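Local atomic coordinates of peroxinectin A (Dictyostelium discoideum, PDB entry 6ERC), a protein that catalyses the oxidation of phenolic donors by hydrogen peroxide, as a secreted haem peroxidase that also has iodide and thiocyanate peroxidase activity. Residues R5-E10 and R249-S254; M194-D197 and P202-Q205; H231-R236 and E484-T489; I258-Q263 and F471-P476. All blocks are in the same frame, centred on the assembly; numbering follows the deposited sequence.

Interaction 1 of 4, residues R5-E10 and R249-S254; sequences RSYTGE and RVFQQS
Tyr-7 meets Phe-251 through its hydroxyl. Phe-251 CE2 lies at the edge of the Tyr-7 ring, close to its plane and 3.3 Å from Tyr-7 OH. Seen from Phe-251, that hydroxyl arrives obliquely. The edge of the Phe-251 ring also has Gln-252 NE2 in its plane. The Phe-251 ring meets Tyr-156 at about a right angle and takes a cation-pi contact from Arg-167. The amide of Gln-252 is turned 49° from the Tyr-7 ring, and its NE2 is 3.0 Å from Tyr-7 OH. A bend at chi2 (-57°) brings this amide back to the phenol. Its firm bonds run along its own helix: NE2 to Glu-248 OE2, and OE1 to Arg-255 NE. In the mainly helical fold of the animal haem peroxidases, the contact lays the irregular N-terminal chain against helix 247-275. Tyr-7 also touches Glu-160 and Cys-163 of helix 160-166. On the same helix as Phe-251, Arg-249 grips Gln-253 OE1 side-on. The oxygen lies 3.0 Å from Arg-249 NE and 2.8 Å from Arg-249 NH2, in the guanidinium plane. Gln-253 NE2 donates to Val-481 O.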
loop_
_atom_site.group_PDB
_atom_site.type_symbol
_atom_site.label_atom_id
_atom_site.label_comp_id
_atom_site.label_asym_id
_atom_site.label_seq_id
_atom_site.Cartn_x
_atom_site.Cartn_y
_atom_site.Cartn_z
ATOM N N ARG A 5 -18.568 12.426 -4.864
ATOM C CA ARG A 5 -17.935 11.934 -3.649
ATOM C C ARG A 5 -17.419 13.090 -2.807
ATOM O O ARG A 5 -17.083 14.163 -3.319
ATOM C CB ARG A 5 -16.761 11.014 -3.983
ATOM C CG ARG A 5 -17.119 9.678 -4.583
ATOM C CD ARG A 5 -15.844 8.984 -5.022
ATOM N NE ARG A 5 -16.066 7.636 -5.536
ATOM C CZ ARG A 5 -16.061 6.530 -4.797
ATOM N NH1 ARG A 5 -15.857 6.589 -3.487
ATOM N NH2 ARG A 5 -16.273 5.357 -5.374
ATOM N N SER A 6 -17.344 12.862 -1.502
ATOM C CA SER A 6 -16.566 13.740 -0.652
ATOM C C SER A 6 -15.087 13.389 -0.781
ATOM O O SER A 6 -14.712 12.375 -1.376
ATOM C CB SER A 6 -17.015 13.628 0.801
ATOM O OG SER A 6 -16.330 14.573 1.604
ATOM N N TYR A 7 -14.237 14.243 -0.223
ATOM C CA TYR A 7 -12.809 13.968 -0.195
ATOM C C TYR A 7 -12.387 13.170 1.033
ATOM O O TYR A 7 -11.280 12.621 1.048
ATOM C CB TYR A 7 -12.021 15.280 -0.261
ATOM C CG TYR A 7 -12.290 16.060 -1.524
ATOM C CD1 TYR A 7 -11.801 15.622 -2.746
ATOM C CD2 TYR A 7 -13.039 17.229 -1.498
ATOM C CE1 TYR A 7 -12.047 16.322 -3.904
ATOM C CE2 TYR A 7 -13.287 17.938 -2.653
ATOM C CZ TYR A 7 -12.790 17.479 -3.855
ATOM O OH TYR A 7 -13.029 18.176 -5.018
ATOM N N THR A 8 -13.251 13.073 2.045
ATOM C CA THR A 8 -12.925 12.397 3.292
ATOM C C THR A 8 -13.492 10.987 3.383
ATOM O O THR A 8 -13.012 10.199 4.202
ATOM C CB THR A 8 -13.447 13.214 4.477
ATOM O OG1 THR A 8 -14.820 13.561 4.250
ATOM C CG2 THR A 8 -12.623 14.479 4.651
ATOM N N GLY A 9 -14.491 10.654 2.576
ATOM C CA GLY A 9 -15.121 9.358 2.615
ATOM C C GLY A 9 -16.479 9.345 3.286
ATOM O O GLY A 9 -17.260 8.416 3.050
ATOM N N GLU A 10 -16.783 10.346 4.110
ATOM C CA GLU A 10 -18.080 10.392 4.763
ATOM C C GLU A 10 -19.161 10.788 3.762
ATOM O O GLU A 10 -18.889 11.339 2.691
ATOM C CB GLU A 10 -18.061 11.359 5.950
ATOM C CG GLU A 10 -17.777 12.810 5.604
ATOM C CD GLU A 10 -17.607 13.675 6.848
ATOM O OE1 GLU A 10 -18.519 13.677 7.707
ATOM O OE2 GLU A 10 -16.557 14.345 6.976
ATOM N N ARG A 249 -17.040 21.841 -12.452
ATOM C CA ARG A 249 -17.749 20.726 -13.073
ATOM C C ARG A 249 -16.811 19.874 -13.918
ATOM O O ARG A 249 -16.910 18.642 -13.911
ATOM C CB ARG A 249 -18.910 21.244 -13.924
ATOM C CG ARG A 249 -19.700 20.154 -14.659
ATOM C CD ARG A 249 -20.358 19.167 -13.700
ATOM N NE ARG A 249 -20.957 18.032 -14.399
ATOM C CZ ARG A 249 -22.160 18.040 -14.965
ATOM N NH1 ARG A 249 -22.918 19.131 -14.929
ATOM N NH2 ARG A 249 -22.610 16.953 -15.580
ATOM N N VAL A 250 -15.906 20.507 -14.666
ATOM C CA VAL A 250 -14.961 19.741 -15.471
ATOM C C VAL A 250 -14.058 18.911 -14.571
ATOM O O VAL A 250 -13.757 17.749 -14.868
ATOM C CB VAL A 250 -14.143 20.677 -16.381
ATOM C CG1 VAL A 250 -13.126 19.882 -17.192
ATOM C CG2 VAL A 250 -15.063 21.453 -17.306
ATOM N N PHE A 251 -13.613 19.493 -13.455
ATOM C CA PHE A 251 -12.756 18.758 -12.533
ATOM C C PHE A 251 -13.465 17.523 -11.994
ATOM O O PHE A 251 -12.936 16.409 -12.064
ATOM C CB PHE A 251 -12.317 19.663 -11.383
ATOM C CG PHE A 251 -11.682 18.917 -10.250
ATOM C CD1 PHE A 251 -10.340 18.587 -10.292
ATOM C CD2 PHE A 251 -12.433 18.523 -9.155
ATOM C CE1 PHE A 251 -9.756 17.888 -9.258
ATOM C CE2 PHE A 251 -11.854 17.825 -8.120
ATOM C CZ PHE A 251 -10.515 17.507 -8.171
ATOM N N GLN A 252 -14.671 17.702 -11.449
ATOM C CA GLN A 252 -15.381 16.584 -10.838
ATOM C C GLN A 252 -15.635 15.473 -11.849
ATOM O O GLN A 252 -15.410 14.293 -11.560
ATOM C CB GLN A 252 -16.696 17.070 -10.223
ATOM C CG GLN A 252 -16.520 18.021 -9.047
ATOM C CD GLN A 252 -15.692 17.428 -7.921
ATOM O OE1 GLN A 252 -15.500 16.212 -7.842
ATOM N NE2 GLN A 252 -15.190 18.287 -7.045
ATOM N N GLN A 253 -16.107 15.830 -13.044
ATOM C CA GLN A 253 -16.308 14.824 -14.083
ATOM C C GLN A 253 -15.000 14.123 -14.425
ATOM O O GLN A 253 -14.990 12.924 -14.727
ATOM C CB GLN A 253 -16.915 15.474 -15.327
ATOM C CG GLN A 253 -18.354 15.947 -15.142
ATOM C CD GLN A 253 -19.398 14.830 -15.172
ATOM O OE1 GLN A 253 -20.590 15.095 -15.008
ATOM N NE2 GLN A 253 -18.963 13.590 -15.384
ATOM N N SER A 254 -13.884 14.854 -14.387
ATOM C CA SER A 254 -12.584 14.228 -14.612
ATOM C C SER A 254 -12.168 13.386 -13.412
ATOM O O SER A 254 -11.680 12.262 -13.577
ATOM C CB SER A 254 -11.530 15.295 -14.909
ATOM O OG SER A 254 -11.870 16.039 -16.065
#

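Interaction 2 of 4, residues M194-D197 and P202-Q205; sequences MDND and PIDQ
Asn-196 meets Ile-203 where the long loop between strand 182-184 and helix 218-241 folds back on itself. This is an irregular chain reversal. Residues 194-197 are irregular, and residues 203-205 make a short 3-10 turn closed by Gln-205 N donating to Pro-202 O at 2.9 Å. The two runs are nearest at Asn-196 and Ile-203, whose CA atoms are 6.5 Å apart.

The tight part is small. Asn-196 CB sits 3.7 Å from Ile-203 CG1 and 4.2 Å from Ile-203 CD1. The end of the Asn-196 side chain also lies against CG1, and the two side chains cross obliquely. Ile-203 has CG1 anti to its carbonyl carbon (chi1 -64°), which turns the longer branch to Asn-196. The CG2 branch only grazes the backbone of Met-194. No hydrogen bond joins the two runs.

The other side is loose. Pro-202, Ile-203 and Asp-204 are all solvent-exposed, and the CB of Asp-204 points away from residues 194-197. The inner end is better anchored. Asp-195 pairs with Arg-212 by a salt bridge and by backbone bonds. Met-194 is buried and touches Asn-215. Its side chain is about 7 Å from that of Arg-213, the predicted transition state stabilizer, and about 9 Å from that of His-81, the predicted proton acceptor. Met-194 CB starts toward Ile-203, but the thioether turns away, and the nearest link there is Met-194 O to Ile-203 CG2 at 4.3 Å.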
loop_
_atom_site.group_PDB
_atom_site.type_symbol
_atom_site.label_atom_id
_atom_site.label_comp_id
_atom_site.label_asym_id
_atom_site.label_seq_id
_atom_site.Cartn_x
_atom_site.Cartn_y
_atom_site.Cartn_z
ATOM N N MET A 194 4.106 16.912 2.381
ATOM C CA MET A 194 4.643 15.693 1.794
ATOM C C MET A 194 5.656 15.062 2.740
ATOM O O MET A 194 6.404 15.767 3.428
ATOM C CB MET A 194 5.302 15.980 0.443
ATOM C CG MET A 194 4.348 16.544 -0.607
ATOM S SD MET A 194 2.912 15.487 -0.895
ATOM C CE MET A 194 3.688 14.009 -1.548
ATOM N N ASP A 195 5.680 13.734 2.764
ATOM C CA ASP A 195 6.596 13.010 3.630
ATOM C C ASP A 195 8.020 13.064 3.086
ATOM O O ASP A 195 8.248 13.111 1.872
ATOM C CB ASP A 195 6.159 11.552 3.783
ATOM C CG ASP A 195 5.059 11.378 4.814
ATOM O OD1 ASP A 195 4.667 12.381 5.452
ATOM O OD2 ASP A 195 4.591 10.231 4.993
ATOM N N ASN A 196 8.979 13.067 4.008
ATOM C CA ASN A 196 10.402 13.030 3.684
ATOM C C ASN A 196 11.108 12.093 4.661
ATOM O O ASN A 196 12.082 12.457 5.320
ATOM C CB ASN A 196 11.008 14.434 3.724
ATOM C CG ASN A 196 12.136 14.625 2.716
ATOM O OD1 ASN A 196 12.346 15.732 2.214
ATOM N ND2 ASN A 196 12.858 13.552 2.406
ATOM N N ASP A 197 10.609 10.857 4.751
ATOM C CA ASP A 197 11.080 9.922 5.769
ATOM C C ASP A 197 12.592 9.732 5.690
ATOM O O ASP A 197 13.312 9.937 6.675
ATOM C CB ASP A 197 10.351 8.584 5.616
ATOM C CG ASP A 197 8.849 8.717 5.785
ATOM O OD1 ASP A 197 8.419 9.511 6.649
ATOM O OD2 ASP A 197 8.098 8.036 5.052
ATOM N N PRO A 202 15.891 18.007 0.386
ATOM C CA PRO A 202 15.004 18.958 1.062
ATOM C C PRO A 202 13.590 18.873 0.511
ATOM O O PRO A 202 13.374 18.596 -0.672
ATOM C CB PRO A 202 15.645 20.315 0.759
ATOM C CG PRO A 202 16.332 20.108 -0.546
ATOM C CD PRO A 202 16.846 18.689 -0.506
ATOM N N ILE A 203 12.618 19.133 1.391
ATOM C CA ILE A 203 11.219 18.886 1.048
ATOM C C ILE A 203 10.786 19.724 -0.149
ATOM O O ILE A 203 9.917 19.302 -0.924
ATOM C CB ILE A 203 10.320 19.135 2.279
ATOM C CG1 ILE A 203 10.662 18.125 3.382
ATOM C CG2 ILE A 203 8.837 19.025 1.904
ATOM C CD1 ILE A 203 9.975 18.380 4.712
ATOM N N ASP A 204 11.377 20.908 -0.338
ATOM C CA ASP A 204 10.978 21.743 -1.468
ATOM C C ASP A 204 11.342 21.129 -2.813
ATOM O O ASP A 204 10.910 21.651 -3.847
ATOM C CB ASP A 204 11.597 23.142 -1.364
ATOM C CG ASP A 204 13.108 23.110 -1.269
ATOM O OD1 ASP A 204 13.626 22.455 -0.342
ATOM O OD2 ASP A 204 13.775 23.739 -2.120
ATOM N N GLN A 205 12.120 20.046 -2.833
ATOM C CA GLN A 205 12.411 19.331 -4.068
ATOM C C GLN A 205 11.497 18.133 -4.293
ATOM O O GLN A 205 11.545 17.535 -5.372
ATOM C CB GLN A 205 13.873 18.863 -4.080
ATOM C CG GLN A 205 14.887 20.000 -4.175
ATOM C CD GLN A 205 16.328 19.534 -3.999
ATOM O OE1 GLN A 205 17.168 20.274 -3.481
ATOM N NE2 GLN A 205 16.622 18.308 -4.432
#

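Interaction 3 of 4, residues H231-R236 and E484-T489; sequences HNRLAR and ECETTT
Arg-233 of helix 218-241 forms a salt bridge with Glu-486. The glutamate lies in the irregular connection between helices 476-481 and 490-497 of the peroxidase fold. Both terminal nitrogens of Arg-233 donate to one oxygen: NH1 reaches Glu-486 OE1 at 2.7 Å, and NH2 reaches the same OE1 at 2.8 Å. The grip is end-on, and OE1 lies in the guanidinium plane. The carboxylate is turned 44° from that plane, with both donors on one of its faces. NH1 comes in on the syn side, and NH2 comes more from above. The other oxygen, OE2, is met by Lys-237 NZ, so both carboxylate oxygens have a cationic partner. Lys-237 NZ also donates to Glu-484 O. Arg-233 NH2 has a second anionic mate in Asp-230. Arg-496 NH1 donates to Glu-486 O, and the charge of Glu-486 probably eases the closeness of Arg-496 to Arg-233. An alanine in place of Glu-486 is likely to leave Arg-233 NH1 and Lys-237 without this anion and to open a gap beside Leu-234 CD2. One residue back, Cys-485 ties the same connection to Cys-257 by a disulfide. The Glu-486 chain is extended beyond CG (chi2 177°) and runs alongside Leu-234 in the opposite direction, with Leu-234 CD2 3.8 Å from Glu-486 CG and 3.6 Å from Glu-486 CD.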
loop_
_atom_site.group_PDB
_atom_site.type_symbol
_atom_site.label_atom_id
_atom_site.label_comp_id
_atom_site.label_asym_id
_atom_site.label_seq_id
_atom_site.Cartn_x
_atom_site.Cartn_y
_atom_site.Cartn_z
ATOM N N HIS A 231 -5.821 12.620 -16.326
ATOM C CA HIS A 231 -6.857 13.498 -15.796
ATOM C C HIS A 231 -6.956 14.780 -16.615
ATOM O O HIS A 231 -8.039 15.150 -17.080
ATOM C CB HIS A 231 -6.573 13.822 -14.329
ATOM C CG HIS A 231 -7.526 14.812 -13.739
ATOM N ND1 HIS A 231 -7.363 16.174 -13.873
ATOM C CD2 HIS A 231 -8.660 14.638 -13.021
ATOM C CE1 HIS A 231 -8.354 16.796 -13.259
ATOM N NE2 HIS A 231 -9.154 15.887 -12.732
ATOM N N ASN A 232 -5.832 15.476 -16.792
ATOM C CA ASN A 232 -5.848 16.713 -17.562
ATOM C C ASN A 232 -6.239 16.461 -19.011
ATOM O O ASN A 232 -6.804 17.345 -19.663
ATOM C CB ASN A 232 -4.483 17.394 -17.486
ATOM C CG ASN A 232 -4.218 18.013 -16.130
ATOM O OD1 ASN A 232 -5.110 18.092 -15.284
ATOM N ND2 ASN A 232 -2.992 18.469 -15.918
ATOM N N ARG A 233 -5.949 15.269 -19.530
ATOM C CA ARG A 233 -6.383 14.928 -20.878
ATOM C C ARG A 233 -7.905 14.878 -20.958
ATOM O O ARG A 233 -8.511 15.444 -21.876
ATOM C CB ARG A 233 -5.769 13.592 -21.296
ATOM C CG ARG A 233 -5.920 13.262 -22.769
ATOM C CD ARG A 233 -5.358 11.889 -23.079
ATOM N NE ARG A 233 -6.063 10.843 -22.341
ATOM C CZ ARG A 233 -7.223 10.312 -22.716
ATOM N NH1 ARG A 233 -7.820 10.721 -23.826
ATOM N NH2 ARG A 233 -7.790 9.369 -21.976
ATOM N N LEU A 234 -8.544 14.213 -19.992
ATOM C CA LEU A 234 -10.001 14.141 -19.984
ATOM C C LEU A 234 -10.632 15.500 -19.708
ATOM O O LEU A 234 -11.710 15.797 -20.234
ATOM C CB LEU A 234 -10.474 13.124 -18.945
ATOM C CG LEU A 234 -10.169 11.652 -19.227
ATOM C CD1 LEU A 234 -10.643 10.796 -18.070
ATOM C CD2 LEU A 234 -10.814 11.183 -20.516
ATOM N N ALA A 235 -9.987 16.334 -18.891
ATOM C CA ALA A 235 -10.535 17.657 -18.613
ATOM C C ALA A 235 -10.603 18.500 -19.880
ATOM O O ALA A 235 -11.579 19.224 -20.103
ATOM C CB ALA A 235 -9.695 18.359 -17.546
ATOM N N ARG A 236 -9.571 18.421 -20.724
ATOM C CA ARG A 236 -9.579 19.163 -21.978
ATOM C C ARG A 236 -10.677 18.670 -22.912
ATOM O O ARG A 236 -11.253 19.462 -23.668
ATOM C CB ARG A 236 -8.210 19.053 -22.650
ATOM C CG ARG A 236 -7.110 19.786 -21.898
ATOM C CD ARG A 236 -5.750 19.117 -22.062
ATOM N NE ARG A 236 -4.744 19.737 -21.199
ATOM C CZ ARG A 236 -3.575 19.187 -20.881
ATOM N NH1 ARG A 236 -3.243 17.987 -21.343
ATOM N NH2 ARG A 236 -2.735 19.838 -20.088
ATOM N N GLU A 484 -19.136 9.485 -20.518
ATOM C CA GLU A 484 -18.180 10.064 -21.453
ATOM C C GLU A 484 -16.732 9.819 -21.043
ATOM O O GLU A 484 -15.827 10.438 -21.610
ATOM C CB GLU A 484 -18.437 11.566 -21.609
ATOM C CG GLU A 484 -19.851 11.899 -22.071
ATOM C CD GLU A 484 -19.986 13.323 -22.579
ATOM O OE1 GLU A 484 -20.333 13.499 -23.768
ATOM O OE2 GLU A 484 -19.744 14.263 -21.793
ATOM N N CYS A 485 -16.487 8.934 -20.080
ATOM C CA CYS A 485 -15.123 8.600 -19.703
ATOM C C CYS A 485 -14.499 7.690 -20.760
ATOM O O CYS A 485 -15.148 7.266 -21.721
ATOM C CB CYS A 485 -15.090 7.936 -18.327
ATOM S SG CYS A 485 -15.780 8.912 -16.965
ATOM N N GLU A 486 -13.218 7.384 -20.578
ATOM C CA GLU A 486 -12.450 6.544 -21.492
ATOM C C GLU A 486 -11.692 5.477 -20.713
ATOM O O GLU A 486 -10.493 5.261 -20.897
ATOM C CB GLU A 486 -11.490 7.394 -22.316
ATOM C CG GLU A 486 -12.139 8.601 -22.963
ATOM C CD GLU A 486 -11.139 9.458 -23.707
ATOM O OE1 GLU A 486 -9.943 9.097 -23.716
ATOM O OE2 GLU A 486 -11.549 10.490 -24.280
ATOM N N THR A 487 -12.399 4.786 -19.825
ATOM C CA THR A 487 -11.762 3.818 -18.945
ATOM C C THR A 487 -11.344 2.586 -19.738
ATOM O O THR A 487 -12.182 1.918 -20.352
ATOM C CB THR A 487 -12.714 3.436 -17.815
ATOM O OG1 THR A 487 -13.148 4.624 -17.143
ATOM C CG2 THR A 487 -12.020 2.529 -16.821
ATOM N N THR A 488 -10.047 2.283 -19.714
ATOM C CA THR A 488 -9.506 1.142 -20.441
ATOM C C THR A 488 -8.573 0.339 -19.540
ATOM O O THR A 488 -8.576 0.522 -18.317
ATOM C CB THR A 488 -8.770 1.620 -21.695
ATOM O OG1 THR A 488 -8.312 0.493 -22.451
ATOM C CG2 THR A 488 -7.586 2.505 -21.326
ATOM N N THR A 489 -7.776 -0.550 -20.127
ATOM C CA THR A 489 -6.806 -1.313 -19.358
ATOM C C THR A 489 -5.604 -0.445 -18.996
ATOM O O THR A 489 -5.331 0.583 -19.621
ATOM C CB THR A 489 -6.332 -2.545 -20.131
ATOM O OG1 THR A 489 -5.716 -2.140 -21.361
ATOM C CG2 THR A 489 -7.495 -3.478 -20.424
#

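Interaction 4 of 4, residues I258-Q263 and F471-P476; sequences IIEQIQ and FWYETP
Gln-263 runs outward from helix 247-275 along the six-membered ring of Trp-472. Its CB is 3.7 Å from Trp-472 CH2. CG comes next, 3.5 Å from Trp-472 CZ3. The amide carbon CD is 3.2 Å from the same CZ3. At the tip, OE1 sits over the indole face, 3.2 Å from Trp-472 CE3. The extended chain (chi2 -178°) carries the amide out along the ring, and the amide and indole planes are 21° apart. OE1 also lies at the edge of the Tyr-473 ring, 3.3 Å from Tyr-473 CD1, and takes a weak bond from Tyr-473 N. NE2 donates to Ile-150 O. Beside it, Glu-260 CG packs 3.6 Å from Tyr-473 CB. Trp-472 NE1 points in the ring plane to Glu-474 OE2 at 3.0 Å, nearly straight at 171°. With an alanine at Trp-472, the Gln-263 amide would probably lose the flat surface it rests on, and Glu-474 OE2 would lose its indole donor. Tyr-267 meets the indole edge-to-face. Through these contacts the type I beta turn from Trp-472 to Thr-475, just ahead of helix 476-481, is docked onto long helix 247-275 of the peroxidase fold.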
loop_
_atom_site.group_PDB
_atom_site.type_symbol
_atom_site.label_atom_id
_atom_site.label_comp_id
_atom_site.label_asym_id
_atom_site.label_seq_id
_atom_site.Cartn_x
_atom_site.Cartn_y
_atom_site.Cartn_z
ATOM N N ILE A 258 -11.242 9.200 -13.344
ATOM C CA ILE A 258 -9.989 8.649 -12.835
ATOM C C ILE A 258 -10.258 7.653 -11.715
ATOM O O ILE A 258 -9.639 6.584 -11.652
ATOM C CB ILE A 258 -9.059 9.786 -12.369
ATOM C CG1 ILE A 258 -8.670 10.675 -13.556
ATOM C CG2 ILE A 258 -7.821 9.224 -11.676
ATOM C CD1 ILE A 258 -7.875 9.968 -14.649
ATOM N N ILE A 259 -11.172 7.991 -10.806
ATOM C CA ILE A 259 -11.556 7.056 -9.753
ATOM C C ILE A 259 -12.032 5.746 -10.366
ATOM O O ILE A 259 -11.625 4.658 -9.942
ATOM C CB ILE A 259 -12.627 7.687 -8.847
ATOM C CG1 ILE A 259 -12.001 8.818 -8.031
ATOM C CG2 ILE A 259 -13.254 6.647 -7.927
ATOM C CD1 ILE A 259 -12.996 9.677 -7.310
ATOM N N GLU A 260 -12.900 5.832 -11.377
ATOM C CA GLU A 260 -13.336 4.631 -12.082
ATOM C C GLU A 260 -12.157 3.908 -12.720
ATOM O O GLU A 260 -12.103 2.673 -12.719
ATOM C CB GLU A 260 -14.375 4.991 -13.144
ATOM C CG GLU A 260 -14.676 3.851 -14.115
ATOM C CD GLU A 260 -15.824 4.158 -15.054
ATOM O OE1 GLU A 260 -16.589 5.107 -14.777
ATOM O OE2 GLU A 260 -15.959 3.448 -16.073
ATOM N N GLN A 261 -11.211 4.658 -13.286
ATOM C CA GLN A 261 -10.050 4.029 -13.904
ATOM C C GLN A 261 -9.219 3.281 -12.869
ATOM O O GLN A 261 -8.759 2.161 -13.123
ATOM C CB GLN A 261 -9.203 5.082 -14.619
ATOM C CG GLN A 261 -8.021 4.516 -15.387
ATOM C CD GLN A 261 -8.438 3.554 -16.483
ATOM O OE1 GLN A 261 -8.696 3.960 -17.617
ATOM N NE2 GLN A 261 -8.504 2.271 -16.151
ATOM N N ILE A 262 -9.017 3.881 -11.694
ATOM C CA ILE A 262 -8.283 3.200 -10.630
ATOM C C ILE A 262 -9.028 1.941 -10.205
ATOM O O ILE A 262 -8.443 0.857 -10.094
ATOM C CB ILE A 262 -8.053 4.150 -9.440
ATOM C CG1 ILE A 262 -7.156 5.322 -9.856
ATOM C CG2 ILE A 262 -7.421 3.399 -8.266
ATOM C CD1 ILE A 262 -7.131 6.467 -8.861
ATOM N N GLN A 263 -10.333 2.065 -9.965
ATOM C CA GLN A 263 -11.112 0.923 -9.505
ATOM C C GLN A 263 -11.080 -0.219 -10.514
ATOM O O GLN A 263 -10.892 -1.382 -10.138
ATOM C CB GLN A 263 -12.549 1.357 -9.224
ATOM C CG GLN A 263 -12.691 2.252 -8.009
ATOM C CD GLN A 263 -14.128 2.624 -7.722
ATOM O OE1 GLN A 263 -15.026 2.375 -8.530
ATOM N NE2 GLN A 263 -14.360 3.215 -6.558
ATOM N N PHE A 471 -20.641 4.887 -4.508
ATOM C CA PHE A 471 -20.200 5.499 -5.753
ATOM C C PHE A 471 -19.401 4.535 -6.629
ATOM O O PHE A 471 -18.631 4.981 -7.487
ATOM C CB PHE A 471 -19.361 6.744 -5.455
ATOM C CG PHE A 471 -20.140 7.885 -4.859
ATOM C CD1 PHE A 471 -20.501 7.875 -3.522
ATOM C CD2 PHE A 471 -20.491 8.981 -5.633
ATOM C CE1 PHE A 471 -21.209 8.928 -2.972
ATOM C CE2 PHE A 471 -21.197 10.036 -5.087
ATOM C CZ PHE A 471 -21.555 10.010 -3.755
ATOM N N TRP A 472 -19.557 3.226 -6.428
ATOM C CA TRP A 472 -18.823 2.264 -7.236
ATOM C C TRP A 472 -19.212 2.409 -8.702
ATOM O O TRP A 472 -20.391 2.542 -9.040
ATOM C CB TRP A 472 -19.090 0.838 -6.751
ATOM C CG TRP A 472 -18.220 -0.168 -7.433
ATOM C CD1 TRP A 472 -18.592 -1.057 -8.400
ATOM C CD2 TRP A 472 -16.822 -0.375 -7.215
ATOM N NE1 TRP A 472 -17.510 -1.809 -8.795
ATOM C CE2 TRP A 472 -16.410 -1.407 -8.081
ATOM C CE3 TRP A 472 -15.877 0.212 -6.367
ATOM C CZ2 TRP A 472 -15.098 -1.867 -8.121
ATOM C CZ3 TRP A 472 -14.576 -0.246 -6.410
ATOM C CH2 TRP A 472 -14.197 -1.273 -7.280
ATOM N N TYR A 473 -18.207 2.377 -9.583
ATOM C CA TYR A 473 -18.437 2.752 -10.975
ATOM C C TYR A 473 -19.431 1.823 -11.661
ATOM O O TYR A 473 -20.142 2.251 -12.577
ATOM C CB TYR A 473 -17.112 2.780 -11.740
ATOM C CG TYR A 473 -16.552 1.425 -12.118
ATOM C CD1 TYR A 473 -15.733 0.716 -11.246
ATOM C CD2 TYR A 473 -16.815 0.868 -13.362
ATOM C CE1 TYR A 473 -15.209 -0.519 -11.598
ATOM C CE2 TYR A 473 -16.298 -0.363 -13.722
ATOM C CZ TYR A 473 -15.497 -1.052 -12.839
ATOM O OH TYR A 473 -14.984 -2.278 -13.202
ATOM N N GLU A 474 -19.509 0.566 -11.238
ATOM C CA GLU A 474 -20.392 -0.390 -11.897
ATOM C C GLU A 474 -21.859 -0.230 -11.508
ATOM O O GLU A 474 -22.687 -1.015 -11.979
ATOM C CB GLU A 474 -19.947 -1.825 -11.593
ATOM C CG GLU A 474 -18.516 -2.154 -12.009
ATOM C CD GLU A 474 -18.149 -3.609 -11.743
ATOM O OE1 GLU A 474 -18.769 -4.499 -12.366
ATOM O OE2 GLU A 474 -17.250 -3.862 -10.906
ATOM N N THR A 475 -22.211 0.748 -10.662
ATOM C CA THR A 475 -23.619 0.904 -10.326
ATOM C C THR A 475 -24.337 1.714 -11.409
ATOM O O THR A 475 -23.729 2.576 -12.051
ATOM C CB THR A 475 -23.780 1.583 -8.965
ATOM O OG1 THR A 475 -25.130 1.437 -8.509
ATOM C CG2 THR A 475 -23.453 3.058 -9.030
ATOM N N PRO A 476 -25.630 1.452 -11.641
ATOM C CA PRO A 476 -26.321 2.156 -12.740
ATOM C C PRO A 476 -26.167 3.668 -12.696
ATOM O O PRO A 476 -25.829 4.286 -13.715
ATOM C CB PRO A 476 -27.781 1.722 -12.556
ATOM C CG PRO A 476 -27.695 0.391 -11.899
ATOM C CD PRO A 476 -26.511 0.467 -10.985
#

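Overall arrangement
Interactions 1, 3 and 4 form one cluster, with centres 12 to 15 Å apart. Helix 247-275 serves both interaction 1 and interaction 4, and it packs on helix 218-241 of interaction 3 through Ser-254, His-231 and Ala-235. Arg-5 joins interactions 1 and 4 by a weak bond from NH2 to Phe-471 O. Interactions 3 and 4 are joined by Gln-261 NE2 and Thr-488 O, 2.8 Å apart. The side chains of Tyr-7 and Gln-263 each lie about 9 Å from the bound sodium ion. Interaction 2 stands apart, its centre 27 to 32 Å from the others. Its Asn-196 side chain is about 13 Å from the haem. Interactions 1, 3 and 4 lie away from the predicted catalytic residues.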